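Local coordinates for scaffolding protein (Clostridium cellulolyticum, PDB 1G43) that probably anchors the cellulosome of its bacterium to crystalline cellulose, as the family IIIa carbohydrate-binding module of a scaffoldin, at residues R25-N30 and G138-W143; K53-W58 and G79-V84; A62-M65 and Y70-A73; F118-N121 and N125-Q128. All blocks are in the same frame, centred on the assembly; numbering follows the deposited sequence.

The four contacts are spread over one calcium-binding beta-sandwich. Contacts 2 and 4 lie closest, their centres about 10 Å apart: strands 55-66 and 111-120 are neighbours in one sheet, and Thr56 N probably bonds to Ala119 O. Contact 3 uses the far end of strand 55-66, with its centre about 24 Å from that of contact 2. On strand 18-30 of the same sheet, contact 1 lies about 21 Å from contact 2, across the chain's centre. Along the sequence, contact 1 encloses all the others and contact 3 nests inside contact 2. All four reach this sheet; contact 2, an apolar junction, ties it to the second sheet, and contact 4 extends to the calcium site.

Contact 1: residues R25-N30 and G138-W143; sequences RFKVTN and GSYMDW
Tyr140, carried by the long loop between strands 126-127 and 147-150, lies over residues 25-27 of strand 18-30, so that an irregular segment covers the outer face of one sheet of the beta-sandwich. The contact is small, 190 Å² in all, and no hydrogen bond crosses it.

The main interaction is a CH-pi contact. Lys27 CB sits over one face of the Tyr140 ring, 4.1 Å from its centroid and 14° off the ring normal. The two side chains cross at about a right angle. Bends at chi3 and chi4 fold the end of the lysine back over the ring, which brings CE over the same face, above the CD2-CE2 rim, 3.6 Å from Tyr140 CD2.

Van der Waals packing completes the contact. The ring turns its edge to the strand backbone, with Tyr140 CE1 3.7 Å from Arg25 O. Only the root of the Arg25 side chain takes part, since its guanidinium leads away, while Phe26 points its ring to the opposite side of the strand, toward Leu43 in the sandwich interior.

The polar ends find partners on strand 111-120: Tyr140 OH is hydrogen-bonded to Glu113, and Lys27 NZ makes a long, weak ion pair with the same carboxylate. Near that phenol, Arg25 CB packs 3.8 Å from Tyr140 OH.

Contact 2: residues K53-W58 and G79-V84; sequences KPLTFW and GSFKAV. Unlike the reference sequence in segment 53-58: Trp58 (reference Leu).
Phe57 lays its ring flat against the backbone of Gly79, and Phe81 packs beside it against Leu55: two aromatic side chains, one from each strand, form an apolar junction between the sheets of the sandwich. Strands 55-58 and 79-84 run roughly antiparallel, at 147° with axes 7.6 Å apart, and meet through side chains and the Gly79 main chain, without any hydrogen bond between them.

Gly79 CA stands 3.5 Å from the centroid of the Phe57 ring, only 1° off its normal, so the CH-pi contact is almost perfectly centred. The glycine N lies over the same face, 3.5 Å from Phe57 CE2. With CG anti to the backbone N, the Phe57 ring is carried across to this spot, and with no side chain at Gly79 it comes down directly on the main chain.

The second aromatic is covered by an aliphatic group. Leu55 CD1 is centred over one face of Phe81, 4.0 Å from the ring centroid and 7° off the normal, while Leu55 CB touches the rim at Phe81 CE2, 3.9 Å away. That same rim atom is 4.1 Å from Phe57 CB, and Phe81 CZ lies at the edge of the Phe57 ring. Phe81 CE2 is thus wedged between the beta-carbons of Leu55 and Phe57.

Around this junction, Leu95 of strand 91-99 packs on both Phe57 and Phe81. Tyr47 of strand 41-47 touches Leu55 and Phe81, and Phe118 of strand 111-120 meets the Phe81 ring.

Contact 3: residues A62-M65 and Y70-A73; sequences AGYM and YIDA
Tyr64 and Ile71 form a hydrogen-bonded antiparallel pair in the beta hairpin of strands 55-66 and 69-72, and their side chains run side by side in the same direction. The pair is closed by two main-chain bonds, Tyr64 N to Ile71 O at 2.9 Å and Ile71 N to Tyr64 O at 2.7 Å; a weaker one, bent to 128°, joins Ala73 N to Ala62 O.

On this face the tyrosine ring lies as a flat lid over the branched isoleucine. Ile71 CB is centred beneath the ring, 4.2 Å from its centroid, and the two branches spread under its outer half: CD1 reaches Tyr64 CE1 at 3.8 Å and CG2 packs against CE2 and CZ. The lid is set by a chi1 of 68°, which places CG between the backbone N and the carbonyl carbon.

The other face has a hollow at Gly63. Tyr70, with CG anti to its N (chi1 -179°), leans diagonally across the neighbouring strand and fills it; Gly63, having no side chain, lets the phenol come down on its CA, with Tyr70 OH 3.2 Å from Gly63 CA. Met65, bent at chi2 and chi3, brings SD to the edge of the Tyr70 ring, 4.0 Å from Tyr70 CD1, a Met-aromatic contact.

Strand 111-120 flanks the hairpin through backbone bonding of Gly63 with Glu113, His61 of strand 55-66 touches Tyr70, and Tyr64 OH is hydrogen-bonded to Ala103 O, ahead of strand 105-106.

Contact 4: residues F118-N121 and N125-Q128; sequences FARN and NFDQ. With CA (calcium ion), chain B.
Strand 118-120 and the short, irregular strand 126-127 follow one another closely in the chain, but their backbones stay apart, with Ala119 CA 8.5 Å from Phe126 CA. Side chains, chiefly the Phe126 ring, make the connection.

Arg120 and Phe126 extend past each other in opposite directions. The arginine NE rides over one face of the ring, 3.7 Å from Phe126 CE2, and the guanidinium makes an off-centre cation-pi contact, with Arg120 CZ 4.5 Å from the ring centroid and the two planes 54° apart. Ala119 CA abuts the ring edge in plane, while Phe118 CE2 packs 4.1 Å from Phe126 CZ in an oblique aromatic pair.

A water links the guanidinium to the main chain, accepting from Arg120 NH2 at 2.8 Å and donating to Asn125 O at 3.1 Å. Ser124 OG and Gln49 O also hold the guanidinium by hydrogen bonds.

Directly after Phe126, Asp127 O binds the calcium ion at 2.5 Å, together with Thr48, Asp50, Asn130 and Asp131. Arg120 thus bonds Gln49 O, between the ligands Thr48 and Asp50, and packs on Phe126, next to the ligand Asp127, which is consistent with a second-shell position that helps hold the calcium loops together.

Contact 1: residues R25-N30 and G138-W143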
loop_
_atom_site.group_PDB
_atom_site.type_symbol
_atom_site.label_atom_id
_atom_site.label_comp_id
_atom_site.label_asym_id
_atom_site.label_seq_id
_atom_site.Cartn_x
_atom_site.Cartn_y
_atom_site.Cartn_z
ATOM N N ARG A 25 -1.053 5.239 2.663
ATOM C CA ARG A 25 0.280 5.784 2.426
ATOM C C ARG A 25 1.317 4.934 3.105
ATOM O O ARG A 25 1.173 4.584 4.263
ATOM C CB ARG A 25 0.340 7.216 2.927
ATOM C CG ARG A 25 -0.719 8.079 2.234
ATOM C CD ARG A 25 -1.016 9.295 3.044
ATOM N NE ARG A 25 -1.950 10.182 2.370
ATOM C CZ ARG A 25 -2.432 11.290 2.922
ATOM N NH1 ARG A 25 -2.065 11.634 4.145
ATOM N NH2 ARG A 25 -3.280 12.045 2.250
ATOM N N PHE A 26 2.375 4.609 2.383
ATOM C CA PHE A 26 3.418 3.759 2.932
ATOM C C PHE A 26 4.805 4.352 2.854
ATOM O O PHE A 26 5.151 5.022 1.886
ATOM C CB PHE A 26 3.480 2.425 2.184
ATOM C CG PHE A 26 2.158 1.799 1.917
ATOM C CD1 PHE A 26 1.393 2.193 0.824
ATOM C CD2 PHE A 26 1.676 0.792 2.742
ATOM C CE1 PHE A 26 0.157 1.584 0.554
ATOM C CE2 PHE A 26 0.447 0.180 2.484
ATOM C CZ PHE A 26 -0.315 0.573 1.390
ATOM N N LYS A 27 5.600 4.102 3.887
ATOM C CA LYS A 27 6.997 4.525 3.868
ATOM C C LYS A 27 7.703 3.179 3.997
ATOM O O LYS A 27 7.677 2.554 5.044
ATOM C CB LYS A 27 7.335 5.453 5.035
ATOM C CG LYS A 27 8.500 6.389 4.679
ATOM C CD LYS A 27 9.061 7.145 5.883
ATOM C CE LYS A 27 8.304 8.464 6.099
ATOM N NZ LYS A 27 8.314 9.347 4.853
ATOM N N VAL A 28 8.268 2.707 2.891
ATOM C CA VAL A 28 8.935 1.417 2.834
ATOM C C VAL A 28 10.450 1.584 2.938
ATOM O O VAL A 28 11.060 2.370 2.198
ATOM C CB VAL A 28 8.582 0.679 1.508
ATOM C CG1 VAL A 28 9.386 -0.600 1.389
ATOM C CG2 VAL A 28 7.086 0.350 1.458
ATOM N N THR A 29 11.047 0.865 3.891
ATOM C CA THR A 29 12.489 0.930 4.102
ATOM C C THR A 29 13.193 -0.376 3.781
ATOM O O THR A 29 12.815 -1.450 4.271
ATOM C CB THR A 29 12.819 1.298 5.527
ATOM O OG1 THR A 29 12.330 2.612 5.791
ATOM C CG2 THR A 29 14.328 1.271 5.737
ATOM N N ASN A 30 14.216 -0.265 2.946
ATOM C CA ASN A 30 15.019 -1.410 2.525
ATOM C C ASN A 30 15.939 -1.745 3.686
ATOM O O ASN A 30 16.898 -1.037 3.954
ATOM C CB ASN A 30 15.838 -1.031 1.276
ATOM C CG ASN A 30 16.620 -2.213 0.679
ATOM O OD1 ASN A 30 16.805 -3.267 1.308
ATOM N ND2 ASN A 30 17.095 -2.025 -0.542
ATOM N N GLY A 138 -2.994 9.132 11.836
ATOM C CA GLY A 138 -2.739 10.456 11.323
ATOM C C GLY A 138 -1.298 10.696 10.995
ATOM O O GLY A 138 -0.984 11.621 10.242
ATOM N N SER A 139 -0.417 9.877 11.552
ATOM C CA SER A 139 1.014 10.013 11.281
ATOM C C SER A 139 1.553 8.621 10.973
ATOM O O SER A 139 0.924 7.635 11.310
ATOM C CB SER A 139 1.706 10.597 12.500
ATOM O OG SER A 139 1.423 9.801 13.651
ATOM N N TYR A 140 2.700 8.521 10.315
ATOM C CA TYR A 140 3.229 7.195 9.995
ATOM C C TYR A 140 3.386 6.388 11.285
ATOM O O TYR A 140 3.778 6.919 12.316
ATOM C CB TYR A 140 4.585 7.294 9.249
ATOM C CG TYR A 140 4.469 7.580 7.746
ATOM C CD1 TYR A 140 3.835 6.673 6.884
ATOM C CD2 TYR A 140 4.915 8.792 7.197
ATOM C CE1 TYR A 140 3.638 6.968 5.520
ATOM C CE2 TYR A 140 4.718 9.102 5.823
ATOM C CZ TYR A 140 4.078 8.182 5.002
ATOM O OH TYR A 140 3.846 8.481 3.666
ATOM N N MET A 141 3.078 5.100 11.218
ATOM C CA MET A 141 3.228 4.231 12.367
ATOM C C MET A 141 3.411 2.782 11.898
ATOM O O MET A 141 3.080 2.446 10.767
ATOM C CB MET A 141 1.996 4.336 13.256
ATOM C CG MET A 141 0.729 3.786 12.615
ATOM S SD MET A 141 -0.639 4.001 13.772
ATOM C CE MET A 141 -1.519 2.458 13.603
ATOM N N ASP A 142 3.927 1.925 12.770
ATOM C CA ASP A 142 4.121 0.516 12.437
ATOM C C ASP A 142 2.751 -0.123 12.516
ATOM O O ASP A 142 2.220 -0.293 13.609
ATOM C CB ASP A 142 5.030 -0.155 13.464
ATOM C CG ASP A 142 5.266 -1.633 13.162
ATOM O OD1 ASP A 142 5.917 -1.971 12.136
ATOM O OD2 ASP A 142 4.794 -2.470 13.962
ATOM N N TRP A 143 2.171 -0.461 11.375
ATOM C CA TRP A 143 0.849 -1.062 11.350
ATOM C C TRP A 143 1.015 -2.386 10.603
ATOM O O TRP A 143 1.277 -2.439 9.399
ATOM C CB TRP A 143 -0.134 -0.101 10.657
ATOM C CG TRP A 143 -1.544 -0.614 10.433
ATOM C CD1 TRP A 143 -2.187 -0.713 9.238
ATOM C CD2 TRP A 143 -2.486 -1.064 11.431
ATOM N NE1 TRP A 143 -3.464 -1.193 9.421
ATOM C CE2 TRP A 143 -3.673 -1.418 10.754
ATOM C CE3 TRP A 143 -2.439 -1.197 12.826
ATOM C CZ2 TRP A 143 -4.804 -1.903 11.419
ATOM C CZ3 TRP A 143 -3.566 -1.684 13.497
ATOM C CH2 TRP A 143 -4.728 -2.032 12.794
#

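Contact 2: residues K53-W58 and G79-V84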
loop_
_atom_site.group_PDB
_atom_site.type_symbol
_atom_site.label_atom_id
_atom_site.label_comp_id
_atom_site.label_asym_id
_atom_site.label_seq_id
_atom_site.Cartn_x
_atom_site.Cartn_y
_atom_site.Cartn_z
ATOM N N LYS A 53 -18.951 -1.592 -6.916
ATOM C CA LYS A 53 -18.903 -0.468 -7.842
ATOM C C LYS A 53 -17.505 -0.245 -8.410
ATOM O O LYS A 53 -16.507 -0.587 -7.791
ATOM C CB LYS A 53 -19.349 0.814 -7.133
ATOM C CG LYS A 53 -20.728 0.736 -6.519
ATOM C CD LYS A 53 -21.169 2.074 -5.949
ATOM C CE LYS A 53 -22.654 2.021 -5.601
ATOM N NZ LYS A 53 -23.197 3.333 -5.220
ATOM N N PRO A 54 -17.424 0.347 -9.602
ATOM C CA PRO A 54 -16.149 0.636 -10.271
ATOM C C PRO A 54 -15.340 1.564 -9.350
ATOM O O PRO A 54 -15.891 2.517 -8.814
ATOM C CB PRO A 54 -16.565 1.392 -11.525
ATOM C CG PRO A 54 -18.027 1.119 -11.673
ATOM C CD PRO A 54 -18.549 0.997 -10.296
ATOM N N LEU A 55 -14.050 1.287 -9.183
ATOM C CA LEU A 55 -13.178 2.089 -8.333
ATOM C C LEU A 55 -12.131 2.825 -9.166
ATOM O O LEU A 55 -11.809 2.423 -10.278
ATOM C CB LEU A 55 -12.476 1.196 -7.308
ATOM C CG LEU A 55 -13.415 0.402 -6.383
ATOM C CD1 LEU A 55 -12.581 -0.339 -5.342
ATOM C CD2 LEU A 55 -14.378 1.336 -5.674
ATOM N N THR A 56 -11.635 3.937 -8.639
ATOM C CA THR A 56 -10.588 4.669 -9.332
ATOM C C THR A 56 -9.420 4.769 -8.382
ATOM O O THR A 56 -9.598 5.116 -7.217
ATOM C CB THR A 56 -11.050 6.090 -9.773
ATOM O OG1 THR A 56 -11.999 5.940 -10.822
ATOM C CG2 THR A 56 -9.881 6.917 -10.333
ATOM N N PHE A 57 -8.236 4.411 -8.873
ATOM C CA PHE A 57 -7.016 4.486 -8.086
ATOM C C PHE A 57 -6.183 5.737 -8.422
ATOM O O PHE A 57 -6.093 6.140 -9.573
ATOM C CB PHE A 57 -6.161 3.264 -8.345
ATOM C CG PHE A 57 -4.834 3.288 -7.644
ATOM C CD1 PHE A 57 -4.706 2.807 -6.347
ATOM C CD2 PHE A 57 -3.696 3.734 -8.304
ATOM C CE1 PHE A 57 -3.466 2.759 -5.717
ATOM C CE2 PHE A 57 -2.442 3.689 -7.682
ATOM C CZ PHE A 57 -2.331 3.199 -6.392
ATOM N N TRP A 58 -5.551 6.318 -7.412
ATOM C CA TRP A 58 -4.694 7.503 -7.594
ATOM C C TRP A 58 -3.419 7.368 -6.778
ATOM O O TRP A 58 -3.478 6.906 -5.646
ATOM C CB TRP A 58 -5.377 8.789 -7.081
ATOM C CG TRP A 58 -6.444 9.344 -7.946
ATOM C CD1 TRP A 58 -6.274 10.093 -9.069
ATOM C CD2 TRP A 58 -7.857 9.230 -7.748
ATOM N NE1 TRP A 58 -7.496 10.467 -9.583
ATOM C CE2 TRP A 58 -8.486 9.948 -8.793
ATOM C CE3 TRP A 58 -8.659 8.594 -6.785
ATOM C CZ2 TRP A 58 -9.887 10.049 -8.907
ATOM C CZ3 TRP A 58 -10.058 8.696 -6.896
ATOM C CH2 TRP A 58 -10.652 9.419 -7.951
ATOM N N GLY A 79 -2.229 0.603 -9.259
ATOM C CA GLY A 79 -3.062 -0.004 -8.245
ATOM C C GLY A 79 -3.996 -1.008 -8.875
ATOM O O GLY A 79 -4.443 -0.804 -9.995
ATOM N N SER A 80 -4.279 -2.096 -8.177
ATOM C CA SER A 80 -5.178 -3.136 -8.670
ATOM C C SER A 80 -6.103 -3.587 -7.566
ATOM O O SER A 80 -5.717 -3.605 -6.405
ATOM C CB SER A 80 -4.398 -4.356 -9.152
ATOM O OG SER A 80 -3.738 -4.039 -10.349
ATOM N N PHE A 81 -7.310 -3.983 -7.939
ATOM C CA PHE A 81 -8.282 -4.442 -6.967
ATOM C C PHE A 81 -8.698 -5.885 -7.253
ATOM O O PHE A 81 -9.298 -6.194 -8.289
ATOM C CB PHE A 81 -9.458 -3.488 -6.981
ATOM C CG PHE A 81 -9.080 -2.087 -6.618
ATOM C CD1 PHE A 81 -8.775 -1.755 -5.291
ATOM C CD2 PHE A 81 -9.033 -1.089 -7.591
ATOM C CE1 PHE A 81 -8.439 -0.453 -4.937
ATOM C CE2 PHE A 81 -8.696 0.224 -7.245
ATOM C CZ PHE A 81 -8.401 0.540 -5.912
ATOM N N LYS A 82 -8.379 -6.777 -6.325
ATOM C CA LYS A 82 -8.678 -8.189 -6.540
ATOM C C LYS A 82 -9.470 -8.795 -5.393
ATOM O O LYS A 82 -9.409 -8.310 -4.282
ATOM C CB LYS A 82 -7.361 -8.930 -6.729
ATOM C CG LYS A 82 -6.378 -8.174 -7.614
ATOM C CD LYS A 82 -5.084 -8.965 -7.904
ATOM C CE LYS A 82 -4.130 -8.082 -8.723
ATOM N NZ LYS A 82 -3.036 -8.834 -9.354
ATOM N N ALA A 83 -10.207 -9.862 -5.666
ATOM C CA ALA A 83 -10.991 -10.493 -4.625
ATOM C C ALA A 83 -10.151 -11.377 -3.711
ATOM O O ALA A 83 -9.061 -11.834 -4.065
ATOM C CB ALA A 83 -12.086 -11.316 -5.234
ATOM N N VAL A 84 -10.673 -11.587 -2.508
ATOM C CA VAL A 84 -10.035 -12.444 -1.526
ATOM C C VAL A 84 -10.958 -13.653 -1.498
ATOM O O VAL A 84 -12.083 -13.579 -1.014
ATOM C CB VAL A 84 -9.994 -11.813 -0.132
ATOM C CG1 VAL A 84 -9.200 -12.706 0.811
ATOM C CG2 VAL A 84 -9.384 -10.423 -0.188
#

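Contact 3: residues A62-M65 and Y70-A73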
loop_
_atom_site.group_PDB
_atom_site.type_symbol
_atom_site.label_atom_id
_atom_site.label_comp_id
_atom_site.label_asym_id
_atom_site.label_seq_id
_atom_site.Cartn_x
_atom_site.Cartn_y
_atom_site.Cartn_z
ATOM N N ALA A 62 4.975 9.707 -5.040
ATOM C CA ALA A 62 5.860 8.601 -4.727
ATOM C C ALA A 62 7.262 9.058 -5.067
ATOM O O ALA A 62 7.494 9.638 -6.137
ATOM C CB ALA A 62 5.496 7.369 -5.527
ATOM N N GLY A 63 8.199 8.799 -4.165
ATOM C CA GLY A 63 9.560 9.220 -4.418
ATOM C C GLY A 63 10.597 8.623 -3.499
ATOM O O GLY A 63 10.262 8.041 -2.454
ATOM N N TYR A 64 11.864 8.753 -3.909
ATOM C CA TYR A 64 12.985 8.247 -3.120
ATOM C C TYR A 64 14.350 8.773 -3.570
ATOM O O TYR A 64 14.527 9.282 -4.679
ATOM C CB TYR A 64 12.998 6.718 -3.110
ATOM C CG TYR A 64 13.325 6.100 -4.448
ATOM C CD1 TYR A 64 14.647 5.827 -4.810
ATOM C CD2 TYR A 64 12.321 5.799 -5.358
ATOM C CE1 TYR A 64 14.956 5.266 -6.052
ATOM C CE2 TYR A 64 12.618 5.246 -6.586
ATOM C CZ TYR A 64 13.937 4.976 -6.930
ATOM O OH TYR A 64 14.224 4.381 -8.140
ATOM N N MET A 65 15.313 8.627 -2.671
ATOM C CA MET A 65 16.678 9.069 -2.867
ATOM C C MET A 65 17.530 7.955 -3.424
ATOM O O MET A 65 17.525 6.835 -2.907
ATOM C CB MET A 65 17.246 9.527 -1.530
ATOM C CG MET A 65 16.606 10.812 -1.050
ATOM S SD MET A 65 17.250 12.146 -2.059
ATOM C CE MET A 65 18.801 12.429 -1.063
ATOM N N TYR A 70 17.172 13.091 -6.065
ATOM C CA TYR A 70 15.821 12.704 -5.633
ATOM C C TYR A 70 14.996 12.206 -6.829
ATOM O O TYR A 70 14.837 12.913 -7.829
ATOM C CB TYR A 70 15.080 13.875 -4.990
ATOM C CG TYR A 70 13.695 13.470 -4.534
ATOM C CD1 TYR A 70 13.516 12.705 -3.380
ATOM C CD2 TYR A 70 12.571 13.814 -5.277
ATOM C CE1 TYR A 70 12.226 12.290 -2.973
ATOM C CE2 TYR A 70 11.289 13.412 -4.882
ATOM C CZ TYR A 70 11.124 12.653 -3.737
ATOM O OH TYR A 70 9.852 12.247 -3.378
ATOM N N ILE A 71 14.451 11.003 -6.721
ATOM C CA ILE A 71 13.688 10.405 -7.812
ATOM C C ILE A 71 12.179 10.416 -7.557
ATOM O O ILE A 71 11.696 9.885 -6.545
ATOM C CB ILE A 71 14.160 8.962 -8.033
ATOM C CG1 ILE A 71 15.616 8.982 -8.470
ATOM C CG2 ILE A 71 13.310 8.265 -9.068
ATOM C CD1 ILE A 71 16.158 7.632 -8.785
ATOM N N ASP A 72 11.432 11.022 -8.470
ATOM C CA ASP A 72 9.976 11.092 -8.319
ATOM C C ASP A 72 9.377 9.931 -9.123
ATOM O O ASP A 72 9.344 9.943 -10.356
ATOM C CB ASP A 72 9.448 12.426 -8.846
ATOM C CG ASP A 72 7.934 12.574 -8.675
ATOM O OD1 ASP A 72 7.194 11.622 -9.023
ATOM O OD2 ASP A 72 7.485 13.646 -8.198
ATOM N N ALA A 73 8.900 8.925 -8.417
ATOM C CA ALA A 73 8.340 7.788 -9.091
ATOM C C ALA A 73 6.815 7.834 -9.144
ATOM O O ALA A 73 6.182 6.858 -9.510
ATOM C CB ALA A 73 8.808 6.541 -8.385
#

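Contact 4: residues F118-N121 and N125-Q128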
loop_
_atom_site.group_PDB
_atom_site.type_symbol
_atom_site.label_atom_id
_atom_site.label_comp_id
_atom_site.label_asym_id
_atom_site.label_seq_id
_atom_site.Cartn_x
_atom_site.Cartn_y
_atom_site.Cartn_z
ATOM N N PHE A 118 -8.062 5.770 -3.272
ATOM C CA PHE A 118 -8.994 5.261 -4.241
ATOM C C PHE A 118 -10.430 5.559 -3.793
ATOM O O PHE A 118 -10.702 5.744 -2.613
ATOM C CB PHE A 118 -8.776 3.767 -4.538
ATOM C CG PHE A 118 -9.028 2.855 -3.390
ATOM C CD1 PHE A 118 -8.023 2.575 -2.473
ATOM C CD2 PHE A 118 -10.244 2.209 -3.261
ATOM C CE1 PHE A 118 -8.224 1.650 -1.447
ATOM C CE2 PHE A 118 -10.462 1.285 -2.242
ATOM C CZ PHE A 118 -9.443 1.002 -1.330
ATOM N N ALA A 119 -11.336 5.631 -4.758
ATOM C CA ALA A 119 -12.727 5.960 -4.467
ATOM C C ALA A 119 -13.636 5.345 -5.519
ATOM O O ALA A 119 -13.167 4.849 -6.552
ATOM C CB ALA A 119 -12.880 7.477 -4.451
ATOM N N ARG A 120 -14.933 5.341 -5.253
ATOM C CA ARG A 120 -15.849 4.803 -6.236
ATOM C C ARG A 120 -16.078 5.896 -7.260
ATOM O O ARG A 120 -15.952 7.094 -6.960
ATOM C CB ARG A 120 -17.181 4.411 -5.606
ATOM C CG ARG A 120 -17.113 3.274 -4.619
ATOM C CD ARG A 120 -18.362 3.261 -3.800
ATOM N NE ARG A 120 -18.323 2.238 -2.774
ATOM C CZ ARG A 120 -19.176 2.166 -1.763
ATOM N NH1 ARG A 120 -20.131 3.070 -1.650
ATOM N NH2 ARG A 120 -19.071 1.190 -0.862
ATOM N N ASN A 121 -16.407 5.488 -8.471
ATOM C CA ASN A 121 -16.664 6.431 -9.532
ATOM C C ASN A 121 -17.828 7.366 -9.198
ATOM O O ASN A 121 -17.908 8.460 -9.742
ATOM C CB ASN A 121 -16.947 5.685 -10.826
ATOM C CG ASN A 121 -15.720 4.930 -11.344
ATOM O OD1 ASN A 121 -15.764 4.307 -12.414
ATOM N ND2 ASN A 121 -14.621 4.970 -10.582
ATOM N N ASN A 125 -20.068 6.784 -0.176
ATOM C CA ASN A 125 -19.320 6.451 1.016
ATOM C C ASN A 125 -19.043 4.977 1.232
ATOM O O ASN A 125 -19.889 4.148 0.963
ATOM C CB ASN A 125 -20.075 6.974 2.250
ATOM C CG ASN A 125 -19.784 8.442 2.566
ATOM O OD1 ASN A 125 -19.417 9.238 1.692
ATOM N ND2 ASN A 125 -19.956 8.803 3.832
ATOM N N PHE A 126 -17.845 4.685 1.723
ATOM C CA PHE A 126 -17.431 3.339 2.076
ATOM C C PHE A 126 -17.688 3.334 3.574
ATOM O O PHE A 126 -17.989 4.371 4.168
ATOM C CB PHE A 126 -15.912 3.115 1.930
ATOM C CG PHE A 126 -15.410 3.011 0.518
ATOM C CD1 PHE A 126 -14.797 4.087 -0.088
ATOM C CD2 PHE A 126 -15.476 1.804 -0.172
ATOM C CE1 PHE A 126 -14.249 3.964 -1.362
ATOM C CE2 PHE A 126 -14.925 1.676 -1.452
ATOM C CZ PHE A 126 -14.314 2.752 -2.040
ATOM N N ASP A 127 -17.561 2.156 4.172
ATOM C CA ASP A 127 -17.685 1.986 5.614
ATOM C C ASP A 127 -16.324 1.375 5.915
ATOM O O ASP A 127 -16.100 0.189 5.701
ATOM C CB ASP A 127 -18.815 1.006 5.964
ATOM C CG ASP A 127 -18.838 0.617 7.461
ATOM O OD1 ASP A 127 -18.058 1.167 8.274
ATOM O OD2 ASP A 127 -19.656 -0.259 7.819
ATOM N N GLN A 128 -15.399 2.194 6.369
ATOM C CA GLN A 128 -14.082 1.686 6.656
ATOM C C GLN A 128 -14.016 0.882 7.935
ATOM O O GLN A 128 -13.079 0.115 8.128
ATOM C CB GLN A 128 -13.097 2.828 6.757
ATOM C CG GLN A 128 -13.049 3.681 5.536
ATOM C CD GLN A 128 -11.732 4.386 5.441
ATOM O OE1 GLN A 128 -10.774 3.818 4.922
ATOM N NE2 GLN A 128 -11.655 5.617 5.980
HETATM CA CA CA B . -15.989 -1.722 4.107
HETATM O O HOH W 1 -21.464 1.485 0.472
HETATM O O HOH W 2 -14.466 0.218 2.852
#